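Side-chain contacts in microtubule-associated protein 1A/1B, light chain 3 (Trypanosoma brucei brucei, PDB 3W1Y), which is an Atg8-family ubiquitin-like protein of autophagy that is probably joined to membrane lipid and probably binds phosphatidylethanolamine: residues M83-R86 and Q87-L91; V99-N103 and E104-N108. All coordinates share one frame; numbering follows the deposited sequence.

Interaction 1 of 2, residues M83-R86 and Q87-L91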
# COMPACT_ATOMS: atom_id res chain seq x y z
N MET A 83 0.67 4.21 -5.19
CA MET A 83 -0.44 4.19 -6.14
C MET A 83 0.02 4.38 -7.56
O MET A 83 -0.48 3.69 -8.43
CB MET A 83 -1.52 5.22 -5.79
CG MET A 83 -2.10 5.01 -4.39
SD MET A 83 -3.01 6.47 -3.85
CE MET A 83 -4.67 6.04 -4.49
N ALA A 84 0.99 5.26 -7.81
CA ALA A 84 1.58 5.36 -9.16
C ALA A 84 2.23 4.02 -9.63
O ALA A 84 2.09 3.64 -10.80
CB ALA A 84 2.58 6.51 -9.23
N LEU A 85 2.88 3.31 -8.71
CA LEU A 85 3.56 2.04 -9.01
C LEU A 85 2.53 0.94 -9.29
O LEU A 85 2.71 0.14 -10.20
CB LEU A 85 4.53 1.64 -7.88
CG LEU A 85 5.40 0.36 -7.97
CD1 LEU A 85 6.34 0.28 -9.21
CD2 LEU A 85 6.23 0.27 -6.69
N ARG A 86 1.45 0.94 -8.52
CA ARG A 86 0.31 0.06 -8.75
C ARG A 86 -0.30 0.19 -10.17
O ARG A 86 -0.53 -0.82 -10.85
CB ARG A 86 -0.74 0.36 -7.70
CG ARG A 86 -1.48 -0.82 -7.26
CD ARG A 86 -2.75 -0.45 -6.53
NE ARG A 86 -3.32 -1.64 -5.91
CZ ARG A 86 -4.03 -2.55 -6.57
NH1 ARG A 86 -4.26 -2.40 -7.87
NH2 ARG A 86 -4.52 -3.61 -5.92
N GLN A 87 -0.56 1.43 -10.58
CA GLN A 87 -1.01 1.77 -11.92
C GLN A 87 -0.03 1.31 -12.99
O GLN A 87 -0.43 0.81 -14.02
CB GLN A 87 -1.18 3.28 -12.07
CG GLN A 87 -2.22 3.98 -11.15
CD GLN A 87 -2.13 5.53 -11.25
OE1 GLN A 87 -1.76 6.08 -12.30
NE2 GLN A 87 -2.46 6.23 -10.14
N ARG A 88 1.26 1.54 -12.76
CA ARG A 88 2.30 1.23 -13.73
C ARG A 88 2.49 -0.29 -13.89
O ARG A 88 2.81 -0.77 -14.98
CB ARG A 88 3.62 1.89 -13.32
CG ARG A 88 4.75 1.59 -14.26
CD ARG A 88 4.88 2.67 -15.33
NE ARG A 88 6.15 3.38 -15.17
CZ ARG A 88 6.28 4.65 -14.84
NH1 ARG A 88 5.22 5.43 -14.66
NH2 ARG A 88 7.49 5.15 -14.72
N LEU A 89 2.33 -1.03 -12.80
CA LEU A 89 2.45 -2.49 -12.82
C LEU A 89 1.14 -3.16 -13.24
O LEU A 89 1.07 -4.39 -13.36
CB LEU A 89 2.87 -3.01 -11.43
CG LEU A 89 4.25 -2.67 -10.88
CD1 LEU A 89 4.41 -3.17 -9.46
CD2 LEU A 89 5.33 -3.24 -11.77
N LEU A 90 0.11 -2.33 -13.44
CA LEU A 90 -1.26 -2.77 -13.72
C LEU A 90 -1.70 -3.99 -12.88
O LEU A 90 -2.12 -5.02 -13.42
CB LEU A 90 -1.47 -2.98 -15.22
CG LEU A 90 -1.23 -1.71 -16.06
CD1 LEU A 90 -0.76 -2.04 -17.48
CD2 LEU A 90 -2.43 -0.78 -16.04
N LEU A 91 -1.61 -3.84 -11.56
CA LEU A 91 -1.97 -4.89 -10.62
C LEU A 91 -3.48 -5.11 -10.51
O LEU A 91 -4.25 -4.14 -10.48
CB LEU A 91 -1.42 -4.58 -9.22
CG LEU A 91 0.07 -4.39 -8.99
CD1 LEU A 91 0.27 -4.13 -7.50
CD2 LEU A 91 0.89 -5.59 -9.45
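Leu91 N reaches back to Arg86 O over 3.3 Å, a nearly straight bond of 167° that closes the C-terminal end of helix 78-88. With the positive phi of Leu90, it makes a Schellman motif. Leu90 N also bonds weakly to Gln87 O. One turn earlier the helix pattern is regular: Gln87 N donates to Met83 O, Arg88 N to Ala84 O, and Leu89 N to Leu85 O at 2.9 Å.

The Arg86 side chain adds a second tie to the chain beyond the helix. Its chain runs extended from CG to NE, and this carries the guanidinium alongside Leu91. NH1 makes a weak bond to Leu91 O at 3.1 Å, bent to 127° at the hydrogen. Leu91 CB lies over one face of the guanidinium. NH2 donates to Glu92 O, so two successive carbonyls receive the same group.

Apolar contacts accompany these bonds. Leu91 CD1 touches Arg86 CG at 3.8 Å, on the aliphatic part of the arginine chain, short of its guanidinium. Leu85 and Leu89 lie side by side and point the same way, with Leu89 CD1 4.0 Å from Leu85 CG. Gln87 follows the helix surface: its CG stands beside its own backbone N (chi1 -61°), which brings that CG to 3.2 Å from Met83 O.

The helix packs on the mixed sheet of the ubiquitin-like (beta-grasp) fold through Leu85, Leu89 and Leu91. Leu85 meets Phe70 of strand 68-73, Val97 and Val99 of strand 96-100, and Tyr130 of strand 126-133. Leu89 packs on Tyr130 and Val132, and Leu91 on Val97 and Val132. Arg88 makes a cation-pi contact with Phe70, while Met83 meets Met83 of the second subunit.

Interaction 2 of 2, residues V99-N103 and E104-N108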
# COMPACT_ATOMS: atom_id res chain seq x y z
N VAL A 99 6.78 -1.17 -0.74
CA VAL A 99 8.09 -0.62 -1.10
C VAL A 99 9.06 -0.45 0.08
O VAL A 99 8.65 -0.19 1.21
CB VAL A 99 7.97 0.74 -1.87
CG1 VAL A 99 7.23 0.55 -3.21
CG2 VAL A 99 7.28 1.80 -1.03
N PHE A 100 10.36 -0.56 -0.23
CA PHE A 100 11.43 -0.50 0.75
C PHE A 100 12.49 0.50 0.34
O PHE A 100 12.81 0.63 -0.83
CB PHE A 100 12.09 -1.88 0.92
CG PHE A 100 11.13 -2.97 1.25
CD1 PHE A 100 10.49 -3.67 0.24
CD2 PHE A 100 10.82 -3.26 2.59
CE1 PHE A 100 9.57 -4.69 0.55
CE2 PHE A 100 9.91 -4.27 2.91
CZ PHE A 100 9.28 -4.98 1.90
N ILE A 101 13.02 1.20 1.33
CA ILE A 101 14.21 1.98 1.15
C ILE A 101 15.25 1.39 2.09
O ILE A 101 15.09 1.44 3.31
CB ILE A 101 13.99 3.50 1.42
CG1 ILE A 101 13.17 4.14 0.29
CG2 ILE A 101 15.31 4.23 1.40
CD1 ILE A 101 11.72 4.13 0.52
N GLY A 102 16.28 0.79 1.50
CA GLY A 102 17.35 0.10 2.24
C GLY A 102 16.89 -0.85 3.34
O GLY A 102 17.42 -0.79 4.47
N ASN A 103 15.93 -1.72 3.03
CA ASN A 103 15.38 -2.65 4.06
C ASN A 103 14.26 -2.06 4.92
O ASN A 103 13.51 -2.83 5.55
CB ASN A 103 16.46 -3.21 5.00
CG ASN A 103 17.32 -4.31 4.36
OD1 ASN A 103 17.08 -4.74 3.23
ND2 ASN A 103 18.35 -4.76 5.11
N GLU A 104 14.15 -0.74 4.98
CA GLU A 104 13.08 -0.10 5.74
C GLU A 104 11.85 0.16 4.87
O GLU A 104 11.95 0.56 3.72
CB GLU A 104 13.52 1.23 6.39
CG GLU A 104 14.68 1.17 7.38
CD GLU A 104 14.61 0.00 8.37
OE1 GLU A 104 13.53 -0.22 8.98
OE2 GLU A 104 15.65 -0.69 8.53
N LEU A 105 10.69 -0.03 5.47
CA LEU A 105 9.40 0.26 4.87
C LEU A 105 9.03 1.67 5.35
O LEU A 105 8.84 1.89 6.53
CB LEU A 105 8.41 -0.76 5.41
CG LEU A 105 7.09 -1.09 4.74
CD1 LEU A 105 7.34 -2.03 3.60
CD2 LEU A 105 6.19 -1.76 5.75
N PRO A 106 8.96 2.64 4.43
CA PRO A 106 8.68 4.01 4.84
C PRO A 106 7.20 4.22 5.25
O PRO A 106 6.32 3.50 4.77
CB PRO A 106 9.03 4.83 3.60
CG PRO A 106 8.79 3.87 2.45
CD PRO A 106 9.15 2.52 2.97
N PRO A 107 6.94 5.19 6.16
CA PRO A 107 5.55 5.53 6.49
C PRO A 107 4.84 6.07 5.24
O PRO A 107 5.45 6.82 4.46
CB PRO A 107 5.68 6.64 7.56
CG PRO A 107 7.12 6.63 8.00
CD PRO A 107 7.92 6.01 6.90
N ASN A 108 3.57 5.70 5.08
CA ASN A 108 2.72 6.13 3.96
C ASN A 108 2.54 7.63 3.75
O ASN A 108 2.35 8.07 2.61
CB ASN A 108 1.35 5.48 4.06
CG ASN A 108 1.39 4.05 3.66
OD1 ASN A 108 2.36 3.63 3.02
ND2 ASN A 108 0.38 3.29 4.03
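Ile101 N donates to Glu104 O at 2.7 Å, the shorter of two bonds that close a type I' beta turn. The turn runs from Ile101 to Glu104 and is hairpin-like, with Gly102 and Asn103 at its corners, both at positive phi. In return Glu104 N donates to Ile101 O at 2.9 Å. The two bonds make Ile101 and Glu104 an antiparallel hydrogen-bonded pair, a single bridge just beyond strand 96-100. They differ in direction. Ile101 N approaches Glu104 O almost in line with the carbonyl bond, at 161°. Glu104 N instead stands well above the plane of the Ile101 carbonyl.

Glu104 O has a further neighbour. Phe100 CA sends a CA-H...O contact to it at 3.2 Å, so a backbone N-H and a C-H both approach this oxygen.

Past the bridge, apolar pairs line the returning chain. The Leu105 side chain lies at a slant to Phe100, and its CD1 reaches Phe100 CE2 at 3.5 Å. The same methyl is 3.3 Å from Val99 O. With chi1 of Leu105 at -160°, CG lies opposite the backbone N, and CD1 comes up to Val99 O and the Phe100 ring. Pro106 meets Ile101 at about a right angle, and both pack on Ile115 of helix 112-119. Val99 CG2 also faces Pro106 CG.

The two ends of the contact have different surroundings. Val99 is buried against Phe81 and Leu85 of helix 78-88. Near the turn, Phe100, Asn103 and Leu105 touch the chain of another protein, and Asn103 ND2 is hydrogen-bonded to a polar side chain of that other protein. On the Pro106 side, the Ile101 methyl CD1 lies 3.5 Å from the ring carbon CG of Pro106.

Interaction 1 comes first along the chain, at the end of helix 78-88. Interaction 2 follows at the end of strand 96-100, the next element. Their centres are about 17 Å apart, and both belong to the same Atg8 ubiquitin-like region. They touch directly where Leu85 CD2 packs on Val99 CG1 at 3.6 Å. The helix lies against the mixed sheet, in which strand 96-100 is an outermost strand within this chain, beside strand 126-133. The Leu85-Val99 contact joins the last turns of the helix to the strand that leads into the turn. Helix and edge strand, consecutive in the chain, thus share one apolar layer of the ubiquitin-like fold at these two residues.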